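Local coordinates for homospermidine synthase (Legionella pneumophila subsp. pneumophila str. Philadelphia 1, PDB 2PH5), which probably makes the polyamine homospermidine, and binds the dinucleotide cofactor NAD in a Rossmann-type domain, at residues A158-I167 / C356-M364; V202-T213 / P315-D326. One frame throughout, in Å; residues are numbered along the deposited sequence.

Contact 1 of 2, residues A158-I167 / C356-M364; sequences ANPGLVSHFI and CDELGVLLM. With NAD (nicotinamide-adenine-dinucleotide), chain C.
Leu-359 and Val-361, on one face of strand 356-364, press against helix 158-167, which runs over the strand at a crossing angle of -44°. The case illustrates how a helix can rest on a sheet mainly through hydrocarbon, without a hydrogen bond, while its first turn serves a cofactor. Val-361 can be followed from root to tips. Its CB lies 3.9 Å from Ile-167 CG1. From there the side chain forks: CG1 fits between two helix residues, 3.7 Å from Ile-167 CG1 and 3.8 Å from Val-163 CG1, whereas CG2 meets Phe-166 CB at 3.6 Å. A chi1 of -73° puts CG1 beside the backbone N, facing Ile-167 and Val-163, and turns CG2 to Phe-166. The Phe-166 ring continues along the strand toward Gly-360, and Leu-162 CG sits over one of its faces, toward the rim.

Nearer the start of the helix, Leu-359 reaches out with CG opposite its own backbone N (chi1 171°). Its CD2 touches Ala-158 CB at 3.5 Å, while CD1 lies against the side chain of Asn-159. The same turn also receives the nicotinamide carboxamide, whose O7N lies near Ala-158 CB. Asn-159 N donates to NAD O7N at 2.8 Å, Ala-158 N adds a weak bond to the same oxygen, and NAD N7N gives its hydrogen to Pro-160 O at 3.0 Å, just beyond a cis peptide bond. Held at both oxygen and nitrogen, the carboxamide has its rotation set by backbone groups.

The chemistry therefore implies a division of labour: the helix meets this strand by apolar packing, while helices 295-302 and 423-430 touch its other side chains, and peptide groups of its first turn recognise the nicotinamide.

Contact 2 of 2, residues V202-T213 / P315-D326; sequences VIHVAEQDSQVT and PTVHYAYNPCPD
Val-205 meets the CD2-CE2 edge of the Tyr-319 ring, its CB 3.6 Å from Tyr-319 CD2; Tyr-321 CB lies over one face, toward the rim. Beside this pair Ile-203 and Val-317 extend the apolar layer. Together they line the face of the sheet that helix 158-176 covers, a worked example of neighbouring parallel strands placing matched residues on the same side. Val-205 uses both its peptide groups, its N donating to His-318 O and its O accepting from Ala-320 N at 3.0 Å; Ile-203 N donates to Thr-316 O at 2.8 Å. On the opposite face, the side chains of His-204 and His-318 point the same way, and His-204 CD2 lies over one face of the His-318 ring, toward its rim, with the planes 40° apart; His-204 ND1 is bonded to Ser-278.

Farther along, the layer turns polar. The extended side chain of Glu-207 brings OE1 to the edge of the Tyr-319 ring, where Tyr-319 OH donates to it at 2.6 Å, from 44° out of the carboxylate plane. A water links Glu-207 OE2, Asp-209 OD2 and Tyr-321 OH; Thr-225 and Trp-226 also bond to the latter two. Asp-209 OD1 accepts from Gln-211 N at 3.1 Å, forming an Asx turn, and from Gln-211 NE2 as well. Past this bend Thr-213 OG1 donates to the syn lone pair of Asp-326 OD1 at 2.7 Å, while Val-212 and Pro-325 pack on the second subunit.

Glu-207, within the paired strands, and Asp-209, at their end, are buried acids met by hydroxyls, amides and water, which would hold their carboxylates in orientation.

Overall arrangement
Contacts 1 and 2 share a sheet, for strands 202-213 and 352-364 are neighbours within it, probably bonded for instance through Leu-362 N and His-204 O. Both are buried, and contact 2 is nested in the chain loop that contact 1 closes. Contact 1 sets a helix on the sheet through apolar side chains beside the nicotinamide; contact 2 is an in-sheet pairing, rich in hydrogen bonds, whose far end meets the second subunit. They converge where Asn-159 packs against Tyr-319. Farther along the sheet, Asp-357, of contact 1, lies close to Glu-207 and Asp-209, of contact 2, a cluster of three carboxylates of which Glu-207 comes within about 7 Å (nearest side-chain atoms) of NAD.

Contact 1 of 2, residues A158-I167 / C356-M364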
loop_
_atom_site.group_PDB
_atom_site.type_symbol
_atom_site.label_atom_id
_atom_site.label_comp_id
_atom_site.label_asym_id
_atom_site.label_seq_id
_atom_site.Cartn_x
_atom_site.Cartn_y
_atom_site.Cartn_z
ATOM N N ALA A 158 14.953 -5.026 -19.994
ATOM C CA ALA A 158 15.415 -3.895 -19.202
ATOM C C ALA A 158 16.133 -4.513 -17.996
ATOM O O ALA A 158 17.272 -4.171 -17.688
ATOM C CB ALA A 158 14.239 -3.030 -18.764
ATOM N N ASN A 159 15.460 -5.414 -17.295
ATOM C CA ASN A 159 16.096 -6.105 -16.186
ATOM C C ASN A 159 15.381 -7.417 -15.948
ATOM O O ASN A 159 14.198 -7.450 -15.611
ATOM C CB ASN A 159 16.140 -5.269 -14.890
ATOM C CG ASN A 159 14.783 -4.988 -14.321
ATOM O OD1 ASN A 159 14.650 -4.715 -13.129
ATOM N ND2 ASN A 159 13.759 -5.030 -15.171
ATOM N N PRO A 160 16.098 -8.528 -16.133
ATOM C CA PRO A 160 17.506 -8.609 -16.536
ATOM C C PRO A 160 17.789 -8.018 -17.913
ATOM O O PRO A 160 16.900 -7.959 -18.765
ATOM C CB PRO A 160 17.772 -10.102 -16.516
ATOM C CG PRO A 160 16.475 -10.637 -17.040
ATOM C CD PRO A 160 15.455 -9.848 -16.230
ATOM N N GLY A 161 19.036 -7.596 -18.129
ATOM C CA GLY A 161 19.413 -7.049 -19.419
ATOM C C GLY A 161 20.136 -5.724 -19.345
ATOM O O GLY A 161 21.323 -5.661 -19.033
ATOM N N LEU A 162 19.404 -4.664 -19.650
ATOM C CA LEU A 162 19.932 -3.319 -19.628
ATOM C C LEU A 162 20.663 -3.045 -18.320
ATOM O O LEU A 162 21.679 -2.349 -18.298
ATOM C CB LEU A 162 18.780 -2.337 -19.788
ATOM C CG LEU A 162 19.109 -0.855 -19.869
ATOM C CD1 LEU A 162 20.037 -0.581 -21.050
ATOM C CD2 LEU A 162 17.807 -0.090 -20.020
ATOM N N VAL A 163 20.140 -3.609 -17.236
ATOM C CA VAL A 163 20.700 -3.421 -15.902
ATOM C C VAL A 163 22.171 -3.829 -15.807
ATOM O O VAL A 163 22.975 -3.156 -15.161
ATOM C CB VAL A 163 19.826 -4.173 -14.856
ATOM C CG1 VAL A 163 20.671 -4.690 -13.697
ATOM C CG2 VAL A 163 18.773 -3.223 -14.330
ATOM N N SER A 164 22.517 -4.924 -16.470
ATOM C CA SER A 164 23.887 -5.404 -16.490
ATOM C C SER A 164 24.758 -4.339 -17.168
ATOM O O SER A 164 25.836 -3.998 -16.686
ATOM C CB SER A 164 23.939 -6.729 -17.251
ATOM O OG SER A 164 25.256 -7.072 -17.625
ATOM N N HIS A 165 24.285 -3.785 -18.275
ATOM C CA HIS A 165 25.066 -2.762 -18.952
ATOM C C HIS A 165 25.189 -1.490 -18.130
ATOM O O HIS A 165 26.162 -0.751 -18.282
ATOM C CB HIS A 165 24.466 -2.450 -20.317
ATOM C CG HIS A 165 24.369 -3.647 -21.202
ATOM N ND1 HIS A 165 23.194 -4.025 -21.815
ATOM C CD2 HIS A 165 25.288 -4.579 -21.541
ATOM C CE1 HIS A 165 23.394 -5.142 -22.490
ATOM N NE2 HIS A 165 24.656 -5.500 -22.341
ATOM N N PHE A 166 24.215 -1.224 -17.261
ATOM C CA PHE A 166 24.285 -0.027 -16.426
ATOM C C PHE A 166 25.345 -0.214 -15.342
ATOM O O PHE A 166 26.040 0.732 -14.975
ATOM C CB PHE A 166 22.929 0.292 -15.769
ATOM C CG PHE A 166 21.900 0.897 -16.706
ATOM C CD1 PHE A 166 22.287 1.640 -17.822
ATOM C CD2 PHE A 166 20.534 0.767 -16.429
ATOM C CE1 PHE A 166 21.332 2.246 -18.646
ATOM C CE2 PHE A 166 19.565 1.371 -17.246
ATOM C CZ PHE A 166 19.964 2.112 -18.355
ATOM N N ILE A 167 25.477 -1.434 -14.834
ATOM C CA ILE A 167 26.466 -1.681 -13.797
ATOM C C ILE A 167 27.878 -1.434 -14.327
ATOM O O ILE A 167 28.684 -0.775 -13.672
ATOM C CB ILE A 167 26.330 -3.113 -13.233
ATOM C CG1 ILE A 167 25.145 -3.154 -12.259
ATOM C CG2 ILE A 167 27.627 -3.539 -12.538
ATOM C CD1 ILE A 167 24.799 -4.537 -11.733
ATOM N N CYS A 356 6.649 8.756 -14.327
ATOM C CA CYS A 356 7.797 8.233 -15.034
ATOM C C CYS A 356 8.324 6.965 -14.378
ATOM O O CYS A 356 7.904 6.589 -13.282
ATOM C CB CYS A 356 8.898 9.293 -15.088
ATOM S SG CYS A 356 9.526 9.766 -13.481
ATOM N N ASP A 357 9.247 6.303 -15.060
ATOM C CA ASP A 357 9.817 5.078 -14.544
ATOM C C ASP A 357 11.324 5.264 -14.400
ATOM O O ASP A 357 12.024 5.468 -15.396
ATOM C CB ASP A 357 9.514 3.925 -15.504
ATOM C CG ASP A 357 9.733 2.563 -14.871
ATOM O OD1 ASP A 357 10.673 2.432 -14.056
ATOM O OD2 ASP A 357 8.975 1.623 -15.200
ATOM N N GLU A 358 11.814 5.222 -13.160
ATOM C CA GLU A 358 13.244 5.370 -12.906
ATOM C C GLU A 358 13.887 4.031 -12.670
ATOM O O GLU A 358 13.883 3.528 -11.554
ATOM C CB GLU A 358 13.529 6.233 -11.680
ATOM C CG GLU A 358 13.585 7.692 -11.976
ATOM C CD GLU A 358 14.539 8.452 -11.067
ATOM O OE1 GLU A 358 14.511 8.239 -9.822
ATOM O OE2 GLU A 358 15.308 9.274 -11.614
ATOM N N LEU A 359 14.443 3.457 -13.726
ATOM C CA LEU A 359 15.104 2.168 -13.633
ATOM C C LEU A 359 16.609 2.383 -13.645
ATOM O O LEU A 359 17.126 3.103 -14.495
ATOM C CB LEU A 359 14.708 1.282 -14.814
ATOM C CG LEU A 359 15.514 -0.014 -14.945
ATOM C CD1 LEU A 359 15.296 -0.861 -13.704
ATOM C CD2 LEU A 359 15.081 -0.782 -16.210
ATOM N N GLY A 360 17.310 1.771 -12.697
ATOM C CA GLY A 360 18.748 1.930 -12.649
ATOM C C GLY A 360 19.402 1.057 -11.599
ATOM O O GLY A 360 18.734 0.256 -10.946
ATOM N N VAL A 361 20.712 1.218 -11.444
ATOM C CA VAL A 361 21.481 0.450 -10.477
ATOM C C VAL A 361 22.205 1.338 -9.481
ATOM O O VAL A 361 22.787 2.360 -9.837
ATOM C CB VAL A 361 22.530 -0.441 -11.160
ATOM C CG1 VAL A 361 21.847 -1.615 -11.833
ATOM C CG2 VAL A 361 23.311 0.372 -12.175
ATOM N N LEU A 362 22.171 0.930 -8.224
ATOM C CA LEU A 362 22.805 1.682 -7.167
ATOM C C LEU A 362 24.031 0.934 -6.680
ATOM O O LEU A 362 23.924 -0.208 -6.227
ATOM C CB LEU A 362 21.808 1.865 -6.026
ATOM C CG LEU A 362 22.185 2.733 -4.829
ATOM C CD1 LEU A 362 22.518 4.139 -5.319
ATOM C CD2 LEU A 362 21.019 2.762 -3.824
ATOM N N LEU A 363 25.199 1.556 -6.797
ATOM C CA LEU A 363 26.434 0.933 -6.317
ATOM C C LEU A 363 26.841 1.634 -5.029
ATOM O O LEU A 363 27.010 2.847 -5.024
ATOM C CB LEU A 363 27.550 1.063 -7.351
ATOM C CG LEU A 363 27.374 0.136 -8.546
ATOM C CD1 LEU A 363 26.136 0.538 -9.343
ATOM C CD2 LEU A 363 28.608 0.210 -9.412
HETATM N N MSE A 364 26.977 0.875 -3.945
HETATM C CA MSE A 364 27.354 1.434 -2.643
HETATM C C MSE A 364 28.688 0.881 -2.130
HETATM O O MSE A 364 29.026 -0.276 -2.387
HETATM C CB MSE A 364 26.262 1.133 -1.612
HETATM C CG MSE A 364 24.889 1.693 -1.957
HETATM SE SE MSE A 364 23.425 0.583 -1.277
HETATM C CE MSE A 364 23.185 -0.546 -2.839
HETATM P PA NAD C . 2.217 -11.495 -21.720
HETATM O O1A NAD C . 1.606 -12.551 -20.840
HETATM O O2A NAD C . 1.565 -10.157 -21.764
HETATM O O5B NAD C . 2.349 -12.029 -23.246
HETATM C C5B NAD C . 2.886 -13.321 -23.515
HETATM C C4B NAD C . 2.329 -13.802 -24.869
HETATM O O4B NAD C . 2.853 -15.096 -25.066
HETATM C C3B NAD C . 0.802 -13.917 -24.926
HETATM O O3B NAD C . 0.289 -13.169 -26.031
HETATM C C2B NAD C . 0.547 -15.391 -25.074
HETATM O O2B NAD C . -0.601 -15.733 -25.817
HETATM C C1B NAD C . 1.863 -15.919 -25.649
HETATM N N9A NAD C . 2.197 -17.306 -25.305
HETATM C C8A NAD C . 1.825 -17.938 -24.106
HETATM N N7A NAD C . 1.525 -19.237 -24.303
HETATM C C5A NAD C . 1.682 -19.466 -25.627
HETATM C C6A NAD C . 1.520 -20.622 -26.391
HETATM N N6A NAD C . 1.161 -21.802 -25.884
HETATM N N1A NAD C . 1.760 -20.515 -27.753
HETATM C C2A NAD C . 2.141 -19.328 -28.348
HETATM N N3A NAD C . 2.316 -18.179 -27.614
HETATM C C4A NAD C . 2.081 -18.285 -26.273
HETATM O O3 NAD C . 3.687 -11.307 -21.169
HETATM P PN NAD C . 4.937 -10.425 -21.653
HETATM O O1N NAD C . 5.460 -9.721 -20.458
HETATM O O2N NAD C . 4.502 -9.617 -22.847
HETATM O O5D NAD C . 5.811 -11.691 -22.034
HETATM C C5D NAD C . 7.127 -11.671 -22.528
HETATM C C4D NAD C . 8.003 -11.949 -21.324
HETATM O O4D NAD C . 8.968 -10.937 -21.220
HETATM C C3D NAD C . 8.178 -12.878 -20.141
HETATM O O3D NAD C . 8.910 -14.042 -20.492
HETATM C C2D NAD C . 8.911 -11.987 -19.153
HETATM O O2D NAD C . 9.632 -12.695 -18.185
HETATM C C1D NAD C . 9.759 -11.101 -20.058
HETATM N N1N NAD C . 10.010 -9.717 -19.591
HETATM C C2N NAD C . 11.299 -9.274 -19.397
HETATM C C3N NAD C . 11.482 -7.939 -18.975
HETATM C C7N NAD C . 12.840 -7.368 -18.754
HETATM O O7N NAD C . 12.915 -6.056 -18.361
HETATM N N7N NAD C . 13.946 -8.057 -18.945
HETATM C C4N NAD C . 10.366 -7.071 -18.753
HETATM C C5N NAD C . 9.062 -7.569 -18.960
HETATM C C6N NAD C . 8.872 -8.873 -19.376
#

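Contact 2 of 2, residues V202-T213 / P315-D326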
loop_
_atom_site.group_PDB
_atom_site.type_symbol
_atom_site.label_atom_id
_atom_site.label_comp_id
_atom_site.label_asym_id
_atom_site.label_seq_id
_atom_site.Cartn_x
_atom_site.Cartn_y
_atom_site.Cartn_z
ATOM N N VAL A 202 27.785 -3.405 -2.054
ATOM C CA VAL A 202 26.444 -3.819 -2.423
ATOM C C VAL A 202 25.913 -3.064 -3.641
ATOM O O VAL A 202 26.116 -1.854 -3.784
ATOM C CB VAL A 202 25.467 -3.647 -1.215
ATOM C CG1 VAL A 202 25.614 -2.266 -0.624
ATOM C CG2 VAL A 202 24.021 -3.880 -1.646
ATOM N N ILE A 203 25.244 -3.804 -4.523
ATOM C CA ILE A 203 24.651 -3.259 -5.737
ATOM C C ILE A 203 23.143 -3.511 -5.724
ATOM O O ILE A 203 22.701 -4.641 -5.535
ATOM C CB ILE A 203 25.209 -3.942 -7.009
ATOM C CG1 ILE A 203 26.689 -3.606 -7.214
ATOM C CG2 ILE A 203 24.400 -3.505 -8.220
ATOM C CD1 ILE A 203 27.262 -4.164 -8.523
ATOM N N HIS A 204 22.357 -2.461 -5.926
ATOM C CA HIS A 204 20.905 -2.604 -5.969
ATOM C C HIS A 204 20.399 -2.269 -7.363
ATOM O O HIS A 204 20.990 -1.453 -8.075
ATOM C CB HIS A 204 20.198 -1.626 -5.016
ATOM C CG HIS A 204 20.246 -2.015 -3.572
ATOM N ND1 HIS A 204 19.786 -1.188 -2.568
ATOM C CD2 HIS A 204 20.705 -3.129 -2.957
ATOM C CE1 HIS A 204 19.962 -1.774 -1.399
ATOM N NE2 HIS A 204 20.520 -2.954 -1.605
ATOM N N VAL A 205 19.311 -2.921 -7.751
ATOM C CA VAL A 205 18.649 -2.608 -9.000
ATOM C C VAL A 205 17.531 -1.804 -8.360
ATOM O O VAL A 205 16.592 -2.369 -7.791
ATOM C CB VAL A 205 18.072 -3.857 -9.707
ATOM C CG1 VAL A 205 17.289 -3.430 -10.944
ATOM C CG2 VAL A 205 19.214 -4.800 -10.118
ATOM N N ALA A 206 17.686 -0.483 -8.379
ATOM C CA ALA A 206 16.717 0.410 -7.762
ATOM C C ALA A 206 15.822 1.046 -8.812
ATOM O O ALA A 206 16.285 1.796 -9.674
ATOM C CB ALA A 206 17.440 1.481 -6.959
ATOM N N GLU A 207 14.535 0.727 -8.737
ATOM C CA GLU A 207 13.560 1.248 -9.683
ATOM C C GLU A 207 12.364 1.799 -8.937
ATOM O O GLU A 207 11.950 1.262 -7.908
ATOM C CB GLU A 207 13.096 0.149 -10.649
ATOM C CG GLU A 207 12.032 0.593 -11.649
ATOM C CD GLU A 207 11.554 -0.539 -12.555
ATOM O OE1 GLU A 207 12.189 -1.618 -12.548
ATOM O OE2 GLU A 207 10.548 -0.348 -13.283
ATOM N N GLN A 208 11.806 2.874 -9.473
ATOM C CA GLN A 208 10.653 3.491 -8.861
ATOM C C GLN A 208 9.706 3.973 -9.947
ATOM O O GLN A 208 10.003 4.923 -10.664
ATOM C CB GLN A 208 11.111 4.640 -7.979
ATOM C CG GLN A 208 10.295 4.789 -6.722
ATOM C CD GLN A 208 11.107 5.399 -5.604
ATOM O OE1 GLN A 208 10.560 5.880 -4.608
ATOM N NE2 GLN A 208 12.433 5.375 -5.761
ATOM N N ASP A 209 8.574 3.284 -10.062
ATOM C CA ASP A 209 7.542 3.582 -11.049
ATOM C C ASP A 209 6.548 4.549 -10.427
ATOM O O ASP A 209 5.874 4.213 -9.447
ATOM C CB ASP A 209 6.813 2.290 -11.440
ATOM C CG ASP A 209 6.094 2.390 -12.779
ATOM O OD1 ASP A 209 5.509 3.453 -13.091
ATOM O OD2 ASP A 209 6.102 1.385 -13.519
ATOM N N SER A 210 6.455 5.746 -11.002
ATOM C CA SER A 210 5.535 6.769 -10.509
ATOM C C SER A 210 4.394 7.038 -11.494
ATOM O O SER A 210 3.698 8.042 -11.380
ATOM C CB SER A 210 6.289 8.082 -10.235
ATOM O OG SER A 210 6.839 8.637 -11.420
ATOM N N GLN A 211 4.192 6.151 -12.463
ATOM C CA GLN A 211 3.119 6.371 -13.423
ATOM C C GLN A 211 1.749 6.264 -12.748
ATOM O O GLN A 211 1.429 5.239 -12.154
ATOM C CB GLN A 211 3.245 5.378 -14.589
ATOM C CG GLN A 211 4.611 5.498 -15.290
ATOM C CD GLN A 211 4.868 4.426 -16.333
ATOM O OE1 GLN A 211 4.439 4.544 -17.495
ATOM N NE2 GLN A 211 5.570 3.364 -15.924
ATOM N N VAL A 212 0.970 7.346 -12.808
ATOM C CA VAL A 212 -0.372 7.369 -12.228
ATOM C C VAL A 212 -1.385 7.254 -13.357
ATOM O O VAL A 212 -1.040 7.444 -14.523
ATOM C CB VAL A 212 -0.661 8.668 -11.443
ATOM C CG1 VAL A 212 0.177 8.703 -10.184
ATOM C CG2 VAL A 212 -0.397 9.882 -12.316
ATOM N N THR A 213 -2.640 6.981 -13.013
ATOM C CA THR A 213 -3.654 6.783 -14.038
ATOM C C THR A 213 -5.039 7.356 -13.784
ATOM O O THR A 213 -5.349 7.841 -12.698
ATOM C CB THR A 213 -3.880 5.302 -14.269
ATOM O OG1 THR A 213 -4.347 4.723 -13.048
ATOM C CG2 THR A 213 -2.595 4.612 -14.697
ATOM N N PRO A 315 30.084 -8.781 -3.985
ATOM C CA PRO A 315 29.146 -7.800 -3.434
ATOM C C PRO A 315 27.770 -8.420 -3.231
ATOM O O PRO A 315 27.470 -9.481 -3.776
ATOM C CB PRO A 315 29.122 -6.717 -4.505
ATOM C CG PRO A 315 29.242 -7.522 -5.764
ATOM C CD PRO A 315 30.335 -8.524 -5.417
ATOM N N THR A 316 26.946 -7.766 -2.426
ATOM C CA THR A 316 25.592 -8.242 -2.201
ATOM C C THR A 316 24.789 -7.655 -3.362
ATOM O O THR A 316 24.985 -6.493 -3.734
ATOM C CB THR A 316 25.049 -7.747 -0.832
ATOM O OG1 THR A 316 25.612 -8.544 0.217
ATOM C CG2 THR A 316 23.528 -7.838 -0.771
ATOM N N VAL A 317 23.919 -8.469 -3.952
ATOM C CA VAL A 317 23.104 -8.030 -5.076
ATOM C C VAL A 317 21.661 -8.501 -4.955
ATOM O O VAL A 317 21.398 -9.691 -4.765
ATOM C CB VAL A 317 23.638 -8.563 -6.427
ATOM C CG1 VAL A 317 22.812 -7.980 -7.574
ATOM C CG2 VAL A 317 25.111 -8.209 -6.592
ATOM N N HIS A 318 20.738 -7.555 -5.078
ATOM C CA HIS A 318 19.324 -7.847 -5.023
ATOM C C HIS A 318 18.530 -6.671 -5.580
ATOM O O HIS A 318 19.085 -5.603 -5.843
ATOM C CB HIS A 318 18.880 -8.194 -3.590
ATOM C CG HIS A 318 18.905 -7.041 -2.635
ATOM N ND1 HIS A 318 18.023 -5.985 -2.721
ATOM C CD2 HIS A 318 19.664 -6.810 -1.537
ATOM C CE1 HIS A 318 18.237 -5.155 -1.715
ATOM N NE2 HIS A 318 19.226 -5.632 -0.981
ATOM N N TYR A 319 17.231 -6.891 -5.756
ATOM C CA TYR A 319 16.308 -5.918 -6.325
ATOM C C TYR A 319 15.583 -5.109 -5.224
ATOM O O TYR A 319 15.210 -5.652 -4.186
ATOM C CB TYR A 319 15.303 -6.699 -7.200
ATOM C CG TYR A 319 14.489 -5.911 -8.215
ATOM C CD1 TYR A 319 13.395 -6.498 -8.869
ATOM C CD2 TYR A 319 14.802 -4.583 -8.518
ATOM C CE1 TYR A 319 12.628 -5.772 -9.801
ATOM C CE2 TYR A 319 14.052 -3.850 -9.441
ATOM C CZ TYR A 319 12.969 -4.450 -10.077
ATOM O OH TYR A 319 12.239 -3.723 -10.996
ATOM N N ALA A 320 15.415 -3.806 -5.453
ATOM C CA ALA A 320 14.714 -2.894 -4.535
ATOM C C ALA A 320 13.679 -2.199 -5.423
ATOM O O ALA A 320 13.921 -1.109 -5.953
ATOM C CB ALA A 320 15.694 -1.864 -3.951
ATOM N N TYR A 321 12.530 -2.844 -5.584
ATOM C CA TYR A 321 11.462 -2.363 -6.460
ATOM C C TYR A 321 10.303 -1.645 -5.795
ATOM O O TYR A 321 9.807 -2.057 -4.749
ATOM C CB TYR A 321 10.893 -3.547 -7.248
ATOM C CG TYR A 321 9.868 -3.201 -8.316
ATOM C CD1 TYR A 321 8.759 -4.016 -8.528
ATOM C CD2 TYR A 321 10.048 -2.107 -9.172
ATOM C CE1 TYR A 321 7.863 -3.765 -9.560
ATOM C CE2 TYR A 321 9.151 -1.848 -10.217
ATOM C CZ TYR A 321 8.062 -2.684 -10.404
ATOM O OH TYR A 321 7.182 -2.448 -11.437
ATOM N N ASN A 322 9.860 -0.574 -6.436
ATOM C CA ASN A 322 8.721 0.188 -5.958
ATOM C C ASN A 322 7.898 0.419 -7.217
ATOM O O ASN A 322 8.206 1.308 -8.019
ATOM C CB ASN A 322 9.163 1.518 -5.361
ATOM C CG ASN A 322 8.036 2.234 -4.645
ATOM O OD1 ASN A 322 8.164 3.398 -4.275
ATOM N ND2 ASN A 322 6.928 1.540 -4.437
ATOM N N PRO A 323 6.851 -0.400 -7.417
ATOM C CA PRO A 323 5.963 -0.323 -8.582
ATOM C C PRO A 323 5.094 0.929 -8.593
ATOM O O PRO A 323 5.149 1.750 -7.677
ATOM C CB PRO A 323 5.141 -1.599 -8.462
ATOM C CG PRO A 323 4.967 -1.713 -6.988
ATOM C CD PRO A 323 6.356 -1.402 -6.453
ATOM N N CYS A 324 4.302 1.079 -9.647
ATOM C CA CYS A 324 3.424 2.231 -9.766
ATOM C C CYS A 324 2.372 2.135 -8.665
ATOM O O CYS A 324 1.946 1.040 -8.301
ATOM C CB CYS A 324 2.758 2.240 -11.134
ATOM S SG CYS A 324 1.659 0.854 -11.377
ATOM N N PRO A 325 1.937 3.280 -8.116
ATOM C CA PRO A 325 0.930 3.263 -7.048
ATOM C C PRO A 325 -0.214 2.258 -7.224
ATOM O O PRO A 325 -0.699 1.692 -6.240
ATOM C CB PRO A 325 0.451 4.720 -6.983
ATOM C CG PRO A 325 0.923 5.334 -8.272
ATOM C CD PRO A 325 2.232 4.657 -8.533
ATOM N N ASP A 326 -0.642 2.032 -8.464
ATOM C CA ASP A 326 -1.716 1.079 -8.723
ATOM C C ASP A 326 -1.254 -0.344 -8.422
ATOM O O ASP A 326 -2.033 -1.165 -7.925
ATOM C CB ASP A 326 -2.188 1.172 -10.178
ATOM C CG ASP A 326 -3.151 2.326 -10.415
ATOM O OD1 ASP A 326 -3.438 2.621 -11.593
ATOM O OD2 ASP A 326 -3.628 2.932 -9.432
HETATM O O HOH W 1 7.954 -0.638 -13.268
HETATM O O HOH W 2 4.255 -0.691 -11.916
HETATM O O HOH W 3 -3.090 6.266 -10.020
#